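Local structure of nucleoside kinase (Methanococcus jannaschii, 2C49) at residues Ala45-Val50 with Gly282-Leu287; Thr243-Ser248 with Ala272-Val277; Lys39-Ala44 with Ser72-Tyr77; Gly12-Asp17 with Ser59-Cys64. The protein catalyses ATP-dependent phosphorylation of a broad range of nucleosides, most actively inosine, guanosine and cytidine, to their monophosphates. All coordinates share one frame; numbering follows the deposited sequence.

Contact 1 (Ala45-Val50 with Gly282-Leu287). With ADN (adenosine), chain C.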
# COMPACT_ATOMS: atom_id res chain seq x y z
N ALA A 45 -8.49 -12.68 -12.71
CA ALA A 45 -8.50 -13.31 -14.01
C ALA A 45 -7.14 -13.95 -14.27
O ALA A 45 -7.07 -15.06 -14.79
CB ALA A 45 -8.83 -12.32 -15.09
N ALA A 46 -6.06 -13.23 -13.93
CA ALA A 46 -4.72 -13.75 -14.11
C ALA A 46 -4.52 -14.97 -13.21
O ALA A 46 -3.95 -15.96 -13.66
CB ALA A 46 -3.62 -12.65 -13.83
N ASN A 47 -5.03 -14.89 -11.97
CA ASN A 47 -4.83 -15.99 -11.00
C ASN A 47 -5.44 -17.28 -11.59
O ASN A 47 -4.85 -18.36 -11.52
CB ASN A 47 -5.57 -15.68 -9.70
CG ASN A 47 -4.89 -14.63 -8.83
OD1 ASN A 47 -3.68 -14.32 -8.97
ND2 ASN A 47 -5.69 -14.07 -7.88
N THR A 48 -6.64 -17.13 -12.15
CA THR A 48 -7.36 -18.26 -12.75
C THR A 48 -6.64 -18.75 -14.00
O THR A 48 -6.48 -19.97 -14.18
CB THR A 48 -8.82 -17.86 -13.08
OG1 THR A 48 -9.42 -17.27 -11.92
CG2 THR A 48 -9.68 -19.12 -13.27
N ALA A 49 -6.20 -17.82 -14.84
CA ALA A 49 -5.50 -18.22 -16.07
C ALA A 49 -4.21 -19.01 -15.77
O ALA A 49 -3.92 -20.03 -16.42
CB ALA A 49 -5.22 -17.02 -16.92
N VAL A 50 -3.45 -18.55 -14.77
CA VAL A 50 -2.26 -19.27 -14.29
C VAL A 50 -2.60 -20.65 -13.67
O VAL A 50 -1.93 -21.64 -13.97
CB VAL A 50 -1.41 -18.41 -13.27
CG1 VAL A 50 -0.17 -19.18 -12.78
CG2 VAL A 50 -0.95 -17.14 -13.95
N GLY A 282 0.24 -15.52 -1.39
CA GLY A 282 0.24 -15.14 -2.79
C GLY A 282 -0.76 -16.05 -3.45
O GLY A 282 -0.79 -17.26 -3.15
N CYS A 283 -1.57 -15.50 -4.34
CA CYS A 283 -2.58 -16.31 -5.04
C CYS A 283 -2.08 -17.32 -6.04
O CYS A 283 -2.82 -18.22 -6.41
CB CYS A 283 -3.59 -15.41 -5.74
SG CYS A 283 -4.61 -14.47 -4.60
N GLN A 284 -0.87 -17.14 -6.54
CA GLN A 284 -0.30 -18.02 -7.55
C GLN A 284 0.94 -18.78 -7.07
O GLN A 284 1.54 -19.53 -7.85
CB GLN A 284 0.09 -17.20 -8.77
CG GLN A 284 -1.11 -16.47 -9.44
CD GLN A 284 -0.68 -15.51 -10.48
OE1 GLN A 284 0.40 -15.66 -11.07
NE2 GLN A 284 -1.50 -14.47 -10.71
N THR A 285 1.35 -18.57 -5.83
CA THR A 285 2.57 -19.19 -5.31
C THR A 285 2.55 -20.73 -5.32
O THR A 285 3.50 -21.36 -5.81
CB THR A 285 2.89 -18.67 -3.90
OG1 THR A 285 3.00 -17.23 -3.93
CG2 THR A 285 4.29 -19.13 -3.45
N ASN A 286 1.52 -21.33 -4.73
CA ASN A 286 1.48 -22.81 -4.62
C ASN A 286 0.40 -23.45 -5.48
O ASN A 286 -0.23 -24.43 -5.06
CB ASN A 286 1.32 -23.28 -3.16
CG ASN A 286 1.86 -24.72 -2.92
OD1 ASN A 286 1.22 -25.54 -2.24
ND2 ASN A 286 3.05 -25.01 -3.47
N LEU A 287 0.18 -22.92 -6.69
CA LEU A 287 -0.73 -23.56 -7.64
C LEU A 287 -0.19 -24.95 -8.05
O LEU A 287 1.00 -25.09 -8.40
CB LEU A 287 -1.00 -22.66 -8.85
CG LEU A 287 -1.89 -21.42 -8.58
CD1 LEU A 287 -1.74 -20.43 -9.73
CD2 LEU A 287 -3.37 -21.79 -8.41
O5' ADN C . -9.44 -13.18 -5.96
C5' ADN C . -8.27 -12.75 -5.27
C4' ADN C . -7.73 -11.56 -6.06
O4' ADN C . -8.69 -10.51 -6.21
C3' ADN C . -6.36 -10.92 -5.76
O3' ADN C . -5.25 -11.41 -6.51
C2' ADN C . -6.55 -9.40 -5.92
O2' ADN C . -5.78 -8.82 -6.98
C1' ADN C . -8.02 -9.25 -6.30
N9 ADN C . -8.77 -8.22 -5.63
C8 ADN C . -8.75 -7.87 -4.32
N7 ADN C . -9.65 -6.87 -4.08
C5 ADN C . -10.27 -6.60 -5.24
C6 ADN C . -11.29 -5.71 -5.81
N6 ADN C . -11.89 -4.87 -4.98
N1 ADN C . -11.61 -5.75 -7.12
C2 ADN C . -11.04 -6.62 -7.99
N3 ADN C . -10.11 -7.50 -7.59
C4 ADN C . -9.69 -7.48 -6.22

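Contact 2 (Thr243-Ser248 with Ala272-Val277). With ANP (phosphoaminophosphonic acid-adenylate ester), chain F; ADN (adenosine), chain C.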
# COMPACT_ATOMS: atom_id res chain seq x y z
N THR A 243 -6.28 -16.11 0.55
CA THR A 243 -6.53 -15.21 -0.60
C THR A 243 -6.72 -15.92 -1.96
O THR A 243 -7.69 -15.67 -2.67
CB THR A 243 -5.43 -14.13 -0.69
OG1 THR A 243 -5.30 -13.48 0.57
CG2 THR A 243 -5.86 -13.00 -1.69
N GLY A 244 -5.82 -16.81 -2.32
CA GLY A 244 -5.94 -17.46 -3.64
C GLY A 244 -6.99 -18.58 -3.73
O GLY A 244 -7.21 -19.10 -4.81
N ALA A 245 -7.62 -18.95 -2.60
CA ALA A 245 -8.56 -20.08 -2.59
C ALA A 245 -9.67 -19.96 -3.64
O ALA A 245 -9.95 -20.94 -4.35
CB ALA A 245 -9.17 -20.31 -1.20
N GLY A 246 -10.27 -18.77 -3.77
CA GLY A 246 -11.47 -18.60 -4.60
C GLY A 246 -11.15 -18.82 -6.07
O GLY A 246 -11.76 -19.67 -6.78
N ASP A 247 -10.18 -18.07 -6.57
CA ASP A 247 -9.80 -18.21 -7.96
C ASP A 247 -9.24 -19.59 -8.33
O ASP A 247 -9.49 -20.07 -9.44
CB ASP A 247 -8.83 -17.10 -8.38
CG ASP A 247 -9.42 -15.74 -8.15
OD1 ASP A 247 -10.67 -15.59 -8.33
OD2 ASP A 247 -8.71 -14.78 -7.80
N SER A 248 -8.47 -20.22 -7.43
CA SER A 248 -7.88 -21.54 -7.76
C SER A 248 -8.99 -22.63 -7.78
O SER A 248 -8.91 -23.59 -8.55
CB SER A 248 -6.72 -21.92 -6.81
OG SER A 248 -7.14 -22.18 -5.48
N ALA A 272 -9.76 -29.34 -4.11
CA ALA A 272 -8.41 -29.87 -3.85
C ALA A 272 -7.33 -28.95 -4.40
O ALA A 272 -6.23 -28.91 -3.85
CB ALA A 272 -8.26 -31.30 -4.41
N THR A 273 -7.67 -28.19 -5.45
CA THR A 273 -6.75 -27.21 -6.01
C THR A 273 -6.55 -26.11 -4.99
O THR A 273 -5.41 -25.74 -4.69
CB THR A 273 -7.29 -26.61 -7.32
OG1 THR A 273 -7.48 -27.66 -8.28
CG2 THR A 273 -6.24 -25.69 -7.97
N ALA A 274 -7.66 -25.61 -4.44
CA ALA A 274 -7.63 -24.54 -3.44
C ALA A 274 -6.85 -24.92 -2.17
O ALA A 274 -6.15 -24.08 -1.57
CB ALA A 274 -9.05 -24.06 -3.12
N SER A 275 -6.95 -26.19 -1.76
CA SER A 275 -6.23 -26.69 -0.59
C SER A 275 -4.72 -26.59 -0.71
O SER A 275 -4.03 -26.47 0.30
CB SER A 275 -6.66 -28.13 -0.24
OG SER A 275 -6.09 -29.06 -1.15
N PHE A 276 -4.20 -26.63 -1.94
CA PHE A 276 -2.76 -26.43 -2.17
C PHE A 276 -2.37 -24.94 -2.13
O PHE A 276 -1.35 -24.58 -1.54
CB PHE A 276 -2.35 -26.99 -3.54
CG PHE A 276 -2.16 -28.48 -3.55
CD1 PHE A 276 -3.16 -29.31 -4.06
CD2 PHE A 276 -0.98 -29.05 -3.06
CE1 PHE A 276 -2.98 -30.71 -4.06
CE2 PHE A 276 -0.79 -30.44 -3.08
CZ PHE A 276 -1.80 -31.27 -3.59
N VAL A 277 -3.18 -24.10 -2.76
CA VAL A 277 -2.89 -22.66 -2.88
C VAL A 277 -2.85 -21.97 -1.52
O VAL A 277 -1.94 -21.15 -1.27
CB VAL A 277 -3.87 -21.98 -3.89
CG1 VAL A 277 -3.78 -20.44 -3.88
CG2 VAL A 277 -3.63 -22.51 -5.30
PG ANP F . -11.25 -14.26 -0.17
O1G ANP F . -9.85 -13.89 -0.84
O2G ANP F . -11.44 -13.55 1.24
O3G ANP F . -12.39 -13.76 -1.16
PB ANP F . -13.00 -16.58 0.24
O1B ANP F . -13.74 -15.85 1.45
O2B ANP F . -13.59 -16.03 -1.15
N3B ANP F . -11.36 -15.99 0.14
PA ANP F . -13.85 -19.09 -0.66
O1A ANP F . -15.43 -19.25 -0.48
O2A ANP F . -13.54 -18.49 -2.11
O3A ANP F . -13.10 -18.20 0.46
O5' ANP F . -13.19 -20.56 -0.61
C5' ANP F . -13.12 -21.17 -1.88
C4' ANP F . -12.85 -22.64 -1.72
O4' ANP F . -11.47 -22.94 -1.44
C3' ANP F . -13.71 -23.44 -0.75
O3' ANP F . -14.95 -23.91 -1.21
C2' ANP F . -12.77 -24.44 -0.11
O2' ANP F . -12.92 -25.65 -0.86
C1' ANP F . -11.37 -24.00 -0.49
N9 ANP F . -10.84 -23.50 0.80
C8 ANP F . -11.13 -22.33 1.43
N7 ANP F . -10.51 -22.18 2.64
C5 ANP F . -9.80 -23.31 2.80
C6 ANP F . -8.90 -23.91 3.80
N6 ANP F . -8.64 -23.17 4.91
N1 ANP F . -8.34 -25.13 3.57
C2 ANP F . -8.58 -25.87 2.46
N3 ANP F . -9.39 -25.44 1.46
C4 ANP F . -10.03 -24.14 1.63
O5' ADN C . -9.44 -13.18 -5.96
C5' ADN C . -8.27 -12.75 -5.27
C4' ADN C . -7.73 -11.56 -6.06
O4' ADN C . -8.69 -10.51 -6.21
C3' ADN C . -6.36 -10.92 -5.76
O3' ADN C . -5.25 -11.41 -6.51
C2' ADN C . -6.55 -9.40 -5.92
O2' ADN C . -5.78 -8.82 -6.98
C1' ADN C . -8.02 -9.25 -6.30
N9 ADN C . -8.77 -8.22 -5.63
C8 ADN C . -8.75 -7.87 -4.32
N7 ADN C . -9.65 -6.87 -4.08
C5 ADN C . -10.27 -6.60 -5.24
C6 ADN C . -11.29 -5.71 -5.81
N6 ADN C . -11.89 -4.87 -4.98
N1 ADN C . -11.61 -5.75 -7.12
C2 ADN C . -11.04 -6.62 -7.99
N3 ADN C . -10.11 -7.50 -7.59
C4 ADN C . -9.69 -7.48 -6.22

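Contact 3 (Lys39-Ala44 with Ser72-Tyr77). With ADN (adenosine), chain C.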
# COMPACT_ATOMS: atom_id res chain seq x y z
N LYS A 39 5.19 -7.64 -2.92
CA LYS A 39 4.07 -7.68 -3.86
C LYS A 39 4.02 -9.05 -4.47
O LYS A 39 5.06 -9.66 -4.71
CB LYS A 39 4.22 -6.67 -5.00
CG LYS A 39 4.30 -5.19 -4.59
CD LYS A 39 4.61 -4.32 -5.82
CE LYS A 39 4.81 -2.84 -5.43
NZ LYS A 39 6.13 -2.64 -4.67
N TYR A 40 2.80 -9.53 -4.70
CA TYR A 40 2.58 -10.84 -5.33
C TYR A 40 1.80 -10.68 -6.62
O TYR A 40 0.96 -9.78 -6.72
CB TYR A 40 1.76 -11.71 -4.39
CG TYR A 40 2.48 -11.98 -3.09
CD1 TYR A 40 2.38 -11.09 -2.01
CD2 TYR A 40 3.27 -13.10 -2.96
CE1 TYR A 40 3.04 -11.35 -0.81
CE2 TYR A 40 3.95 -13.37 -1.75
CZ TYR A 40 3.82 -12.48 -0.70
OH TYR A 40 4.48 -12.74 0.47
N TYR A 41 2.09 -11.55 -7.58
CA TYR A 41 1.32 -11.67 -8.79
C TYR A 41 -0.13 -12.04 -8.41
O TYR A 41 -0.35 -12.97 -7.64
CB TYR A 41 1.95 -12.70 -9.74
CG TYR A 41 3.38 -12.36 -10.20
CD1 TYR A 41 4.34 -13.35 -10.35
CD2 TYR A 41 3.74 -11.04 -10.51
CE1 TYR A 41 5.66 -13.05 -10.79
CE2 TYR A 41 5.03 -10.72 -10.95
CZ TYR A 41 5.98 -11.74 -11.09
OH TYR A 41 7.25 -11.43 -11.51
N GLY A 42 -1.09 -11.27 -8.91
CA GLY A 42 -2.47 -11.32 -8.47
C GLY A 42 -3.45 -10.91 -9.56
O GLY A 42 -3.09 -10.90 -10.74
N GLY A 43 -4.66 -10.54 -9.14
CA GLY A 43 -5.76 -10.23 -10.04
C GLY A 43 -6.48 -11.54 -10.36
O GLY A 43 -5.86 -12.50 -10.82
N ALA A 44 -7.78 -11.58 -10.06
CA ALA A 44 -8.62 -12.78 -10.27
C ALA A 44 -8.51 -13.47 -11.63
O ALA A 44 -8.47 -14.71 -11.71
CB ALA A 44 -10.10 -12.49 -9.98
N SER A 72 7.92 -5.84 -18.03
CA SER A 72 8.22 -6.02 -16.60
C SER A 72 8.22 -7.50 -16.20
O SER A 72 8.11 -8.42 -17.06
CB SER A 72 7.39 -5.10 -15.68
OG SER A 72 8.24 -4.10 -15.07
N GLY A 73 8.39 -7.74 -14.89
CA GLY A 73 8.54 -9.09 -14.35
C GLY A 73 7.26 -9.90 -14.52
O GLY A 73 7.32 -11.09 -14.82
N TYR A 74 6.11 -9.27 -14.34
CA TYR A 74 4.83 -9.98 -14.49
C TYR A 74 4.63 -10.47 -15.93
O TYR A 74 4.28 -11.63 -16.16
CB TYR A 74 3.65 -9.10 -14.01
CG TYR A 74 2.45 -9.87 -13.47
CD1 TYR A 74 1.47 -9.20 -12.70
CD2 TYR A 74 2.28 -11.24 -13.70
CE1 TYR A 74 0.35 -9.86 -12.20
CE2 TYR A 74 1.16 -11.93 -13.19
CZ TYR A 74 0.21 -11.23 -12.44
OH TYR A 74 -0.89 -11.90 -11.95
N GLU A 75 4.89 -9.61 -16.91
CA GLU A 75 4.73 -10.00 -18.31
C GLU A 75 5.63 -11.19 -18.68
O GLU A 75 5.17 -12.16 -19.28
CB GLU A 75 5.00 -8.81 -19.22
CG GLU A 75 4.68 -9.06 -20.68
CD GLU A 75 5.30 -8.02 -21.59
OE1 GLU A 75 6.52 -8.04 -21.78
OE2 GLU A 75 4.56 -7.16 -22.12
N ARG A 76 6.90 -11.12 -18.30
CA ARG A 76 7.89 -12.15 -18.67
C ARG A 76 7.52 -13.50 -18.02
O ARG A 76 7.68 -14.55 -18.63
CB ARG A 76 9.32 -11.73 -18.30
CG ARG A 76 10.26 -11.67 -19.50
CD ARG A 76 11.55 -12.48 -19.37
NE ARG A 76 11.88 -13.22 -20.59
CZ ARG A 76 12.52 -12.72 -21.65
NH1 ARG A 76 12.91 -11.45 -21.66
NH2 ARG A 76 12.76 -13.49 -22.70
N TYR A 77 6.97 -13.42 -16.81
CA TYR A 77 6.48 -14.55 -16.04
C TYR A 77 5.29 -15.25 -16.72
O TYR A 77 5.26 -16.47 -16.82
CB TYR A 77 6.09 -14.02 -14.66
CG TYR A 77 5.18 -14.87 -13.78
CD1 TYR A 77 5.71 -15.87 -12.94
CD2 TYR A 77 3.82 -14.64 -13.75
CE1 TYR A 77 4.87 -16.62 -12.10
CE2 TYR A 77 2.98 -15.38 -12.93
CZ TYR A 77 3.50 -16.36 -12.10
OH TYR A 77 2.62 -17.06 -11.27
O5' ADN C . -9.44 -13.18 -5.96
C5' ADN C . -8.27 -12.75 -5.27
C4' ADN C . -7.73 -11.56 -6.06
O4' ADN C . -8.69 -10.51 -6.21
C3' ADN C . -6.36 -10.92 -5.76
O3' ADN C . -5.25 -11.41 -6.51
C2' ADN C . -6.55 -9.40 -5.92
O2' ADN C . -5.78 -8.82 -6.98
C1' ADN C . -8.02 -9.25 -6.30
N9 ADN C . -8.77 -8.22 -5.63
C8 ADN C . -8.75 -7.87 -4.32
N7 ADN C . -9.65 -6.87 -4.08
C5 ADN C . -10.27 -6.60 -5.24
C6 ADN C . -11.29 -5.71 -5.81
N6 ADN C . -11.89 -4.87 -4.98
N1 ADN C . -11.61 -5.75 -7.12
C2 ADN C . -11.04 -6.62 -7.99
N3 ADN C . -10.11 -7.50 -7.59
C4 ADN C . -9.69 -7.48 -6.22

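Contact 4 (Gly12-Asp17 with Ser59-Cys64). With ADN (adenosine), chain C.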
# COMPACT_ATOMS: atom_id res chain seq x y z
N GLY A 12 -10.74 -10.11 -17.05
CA GLY A 12 -10.81 -9.41 -15.76
C GLY A 12 -9.41 -8.97 -15.35
O GLY A 12 -8.43 -9.03 -16.13
N HIS A 13 -9.28 -8.57 -14.10
CA HIS A 13 -8.05 -7.94 -13.64
C HIS A 13 -6.83 -8.84 -13.59
O HIS A 13 -6.91 -9.99 -13.12
CB HIS A 13 -8.24 -7.40 -12.22
CG HIS A 13 -9.32 -6.37 -12.10
ND1 HIS A 13 -9.28 -5.15 -12.74
CD2 HIS A 13 -10.46 -6.38 -11.37
CE1 HIS A 13 -10.35 -4.45 -12.41
NE2 HIS A 13 -11.09 -5.19 -11.61
N THR A 14 -5.72 -8.27 -14.04
CA THR A 14 -4.39 -8.64 -13.65
C THR A 14 -3.86 -7.57 -12.69
O THR A 14 -3.98 -6.37 -12.95
CB THR A 14 -3.51 -8.69 -14.91
OG1 THR A 14 -4.04 -9.73 -15.76
CG2 THR A 14 -2.07 -9.21 -14.55
N ALA A 15 -3.27 -7.97 -11.58
CA ALA A 15 -2.96 -7.00 -10.52
C ALA A 15 -1.74 -7.41 -9.73
O ALA A 15 -1.38 -8.58 -9.76
CB ALA A 15 -4.17 -6.85 -9.56
N LEU A 16 -1.11 -6.46 -9.04
CA LEU A 16 -0.08 -6.72 -8.04
C LEU A 16 -0.71 -6.55 -6.64
O LEU A 16 -1.41 -5.57 -6.36
CB LEU A 16 1.16 -5.81 -8.19
CG LEU A 16 1.92 -6.08 -9.49
CD1 LEU A 16 2.93 -5.02 -9.81
CD2 LEU A 16 2.57 -7.51 -9.46
N ASP A 17 -0.48 -7.54 -5.79
CA ASP A 17 -1.13 -7.67 -4.51
C ASP A 17 -0.12 -7.50 -3.38
O ASP A 17 0.98 -8.09 -3.44
CB ASP A 17 -1.61 -9.11 -4.34
CG ASP A 17 -2.84 -9.44 -5.14
OD1 ASP A 17 -3.46 -8.56 -5.82
OD2 ASP A 17 -3.30 -10.61 -5.10
N SER A 59 -4.68 -21.55 -21.57
CA SER A 59 -5.50 -20.39 -21.17
C SER A 59 -5.00 -19.15 -21.88
O SER A 59 -3.86 -19.09 -22.33
CB SER A 59 -5.52 -20.17 -19.66
OG SER A 59 -4.24 -19.92 -19.09
N GLU A 60 -5.91 -18.20 -22.02
CA GLU A 60 -5.56 -16.88 -22.51
C GLU A 60 -6.14 -15.87 -21.56
O GLU A 60 -7.15 -16.13 -20.88
CB GLU A 60 -6.05 -16.65 -23.95
CG GLU A 60 -7.54 -16.89 -24.19
CD GLU A 60 -7.97 -16.58 -25.63
OE1 GLU A 60 -7.11 -16.59 -26.54
OE2 GLU A 60 -9.17 -16.28 -25.87
N LEU A 61 -5.49 -14.71 -21.52
CA LEU A 61 -5.86 -13.64 -20.60
C LEU A 61 -6.19 -12.36 -21.35
O LEU A 61 -5.47 -11.95 -22.30
CB LEU A 61 -4.69 -13.39 -19.63
CG LEU A 61 -4.78 -12.31 -18.54
CD1 LEU A 61 -5.82 -12.67 -17.46
CD2 LEU A 61 -3.42 -12.15 -17.91
N LEU A 62 -7.29 -11.75 -20.94
CA LEU A 62 -7.71 -10.42 -21.39
C LEU A 62 -7.84 -9.53 -20.17
O LEU A 62 -8.68 -9.75 -19.35
CB LEU A 62 -9.09 -10.52 -22.02
CG LEU A 62 -9.56 -9.31 -22.83
CD1 LEU A 62 -10.73 -9.74 -23.72
CD2 LEU A 62 -9.96 -8.10 -21.95
N SER A 63 -6.98 -8.53 -20.06
CA SER A 63 -7.00 -7.57 -18.96
C SER A 63 -6.44 -6.29 -19.48
O SER A 63 -5.70 -6.27 -20.48
CB SER A 63 -6.03 -7.99 -17.83
OG SER A 63 -6.24 -9.33 -17.42
N CYS A 64 -6.74 -5.21 -18.75
CA CYS A 64 -6.07 -3.95 -18.99
C CYS A 64 -4.92 -3.82 -17.98
O CYS A 64 -5.17 -3.79 -16.76
CB CYS A 64 -7.04 -2.80 -18.76
SG CYS A 64 -8.31 -2.70 -20.03
O5' ADN C . -9.44 -13.18 -5.96
C5' ADN C . -8.27 -12.75 -5.27
C4' ADN C . -7.73 -11.56 -6.06
O4' ADN C . -8.69 -10.51 -6.21
C3' ADN C . -6.36 -10.92 -5.76
O3' ADN C . -5.25 -11.41 -6.51
C2' ADN C . -6.55 -9.40 -5.92
O2' ADN C . -5.78 -8.82 -6.98
C1' ADN C . -8.02 -9.25 -6.30
N9 ADN C . -8.77 -8.22 -5.63
C8 ADN C . -8.75 -7.87 -4.32
N7 ADN C . -9.65 -6.87 -4.08
C5 ADN C . -10.27 -6.60 -5.24
C6 ADN C . -11.29 -5.71 -5.81
N6 ADN C . -11.89 -4.87 -4.98
N1 ADN C . -11.61 -5.75 -7.12
C2 ADN C . -11.04 -6.62 -7.99
N3 ADN C . -10.11 -7.50 -7.59
C4 ADN C . -9.69 -7.48 -6.22
O HOH W 1 -7.92 -4.94 -15.31

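Contact 1 (Ala45-Val50 with Gly282-Leu287)
Ala46, on helix 44-54, sets its CB 4.2 Å from Gln284 NE2, a light contact beside the main polar link. In Asn47 the CG lies anti to the carbonyl carbon (chi1 -75°), which points the amide toward the loop, where OD1 accepts from Gln284 NE2 at 2.8 Å. An N-H...O angle of 167° marks the bond as nearly straight; it reaches a lone pair of OD1 in the carbonyl plane, although the two amide planes stand 79° apart. Asn47 ND2 donates to adenosine O3' at 3.0 Å and also bonds Asp247 OD2, and Cys283 packs its CB 3.3 Å from that same ND2. Val50 ends the segment by resting CG2 3.5 Å from Gln284 OE1 and CG1 3.7 Å from Leu287 CD1. Beyond the two segments, Gln284 OE1 bonds Tyr77 OH and NE2 bonds Tyr74 OH, so three bonds fix the rotation of this buried amide. A leucine in place of Gln284 would probably leave Asn47 OD1 without its donor and the Tyr74 and Tyr77 hydroxyls without this partner, so that the Asn47 amide is held less firmly. First-shell Asn47, oriented by second-shell Gln284, belongs to the nucleoside pocket of a PfkB-family kinase.

Contact 2 (Thr243-Ser248 with Ala272-Val277)
Thr273 opens the packing from helix 263-277, with CG2 3.4 Å from the backbone O of Ser248; its hydroxyl is engaged within its own helix, by Ile269 O. Ala274 comes next, where its backbone comes nearest to the other segment, at Ala245. Its CB lies 4.2 Å from Ala245 CB, and its CA meets Ser248 OG at 3.2 Å, distances that small residues on both helices permit. The same Ala274 CB is 3.2 Å from O4' of the bound ATP analogue, so the helix pair also forms a wall of the nucleotide site. Residues 243-247 read Thr-Gly-Ala-Gly-Asp, part of the GAGD-containing signature of the PfkB (ribokinase) family, at the start of helix 245-258. Gly246 brings its CA close to the alpha-phosphate oxygen O2A, and Asp247, probably the proton acceptor of the reaction, takes a hydrogen bond from adenosine O5' on OD2 at 2.5 Å. Ser275 continues the wall, its CA 3.9 Å from C2 of the analogue's adenine. Val277, with CG1 anti to the backbone N (chi1 170°), divides its branches: CG1 sits 3.7 Å from Gly244 CA, where a beta carbon on Gly244 would clash, and CG2 presses tightly on Ser248 CB at 3.5 Å.

Contact 3 (Lys39-Ala44 with Ser72-Tyr77)
Tyr41, Tyr74 and Tyr77 form an aromatic cluster that joins strand 39-42, the outermost strand, within this chain, of the four-stranded lid sheet of this PfkB-family kinase, to helix 73-80. Tyr41 carries most of it. Its ring makes an offset stack with Tyr74: the centroids are 4.3 Å apart, the planes 25° from parallel, and Tyr41 CD2 lies over the centre of the Tyr74 face, 3.4 Å from its CG. Tyr41 CB adds a CH-pi contact, 3.9 Å from the centroid of the Tyr74 ring and also over its face. Toward Tyr77 the geometry differs. The planes of the Tyr41 and Tyr77 rings meet obliquely, at 35°, with Tyr41 CE1 3.5 Å from Tyr77 CG and Tyr41 CD1 over the centre of the Tyr77 ring. Tyr77 holds CG anti to the backbone N (chi1 162°), the torsion that carries its ring to the strand. The Tyr74 hydroxyl donates to Gly42 O at 2.7 Å, in the carbonyl plane on a lone pair. This bond anchors the backbone just where Gly42 and Gly43 border the ribose. A beta carbon on Gly42 would clash with adenosine O3', and the following amide, Gly43 N, donates to that O3' at 2.8 Å and, weakly, to O2' at 3.0 Å.

Contact 4 (Gly12-Asp17 with Ser59-Cys64)
Ser63 and Gly12 meet through the shortest of three hydrogen bonds between these segments: Ser63 OG donates to Gly12 O at 2.6 Å, nearly in line with the carbonyl (C=O...O angle 171°). The same Ser63 oxygen accepts from Thr14 OG1 at 2.8 Å, so the two hydroxyls form a relay with a settled direction, Thr14 to Ser63 to Gly12. In both residues the hydroxyl lies anti to the carbonyl carbon, and the two oxygens are thereby turned to each other. The third bond is purely backbone, Gly12 N to Leu62 O at 3.1 Å with an N-H...O angle of 160°. Gly12 adopts a phi of 139°, where a side chain would jam against the preceding carbonyl.

Van der Waals contact is slight: Leu61 CD2 lies 3.3 Å from the Thr14 hydroxyl oxygen OG1. A water provides an indirect link, 2.9 Å from His13 ND1 and weakly bonded to Cys64 O, while His13 NE2 bonds Asp164.

Ligand contacts come from the first segment. His13 CD2 lies 3.4 Å from adenosine C2, and the Asp17 carboxylate takes both ribose hydroxyls, OD1 from O2' at 2.6 Å and OD2 from O3'. An alanine in place of Ser63 would probably leave Gly12 O without this donor and the Thr14 hydroxyl without its acceptor. Buried and directional, these bonds tie residues 12-14, which lead from core strand 7-11 into lid strand 15-21 and its substrate-binding Asp17, to Leu62 and Ser63 at and just past the end of core strand 58-62.

In the fold
Contacts 1, 2 and 4 are buried, whereas contact 3 is partly exposed at the lid edge. All four touch the bound adenosine, but only contact 2 also lines the ATP-analogue site, and its centre lies about 17 Å from those of contacts 3 and 4. Contacts 3 and 4 use neighbouring strands of the lid sheet, 39-42 and 15-21. Helix 44-54, which carries contact 1, follows strand 39-42 and precedes strand 58-62, linking them in sequence. Chemistry follows place: close small-residue helix packing in contact 2, aromatic surfaces in contact 3, an amide pair in contact 1, and hydroxyl and backbone bonds at the core-lid passage of contact 4.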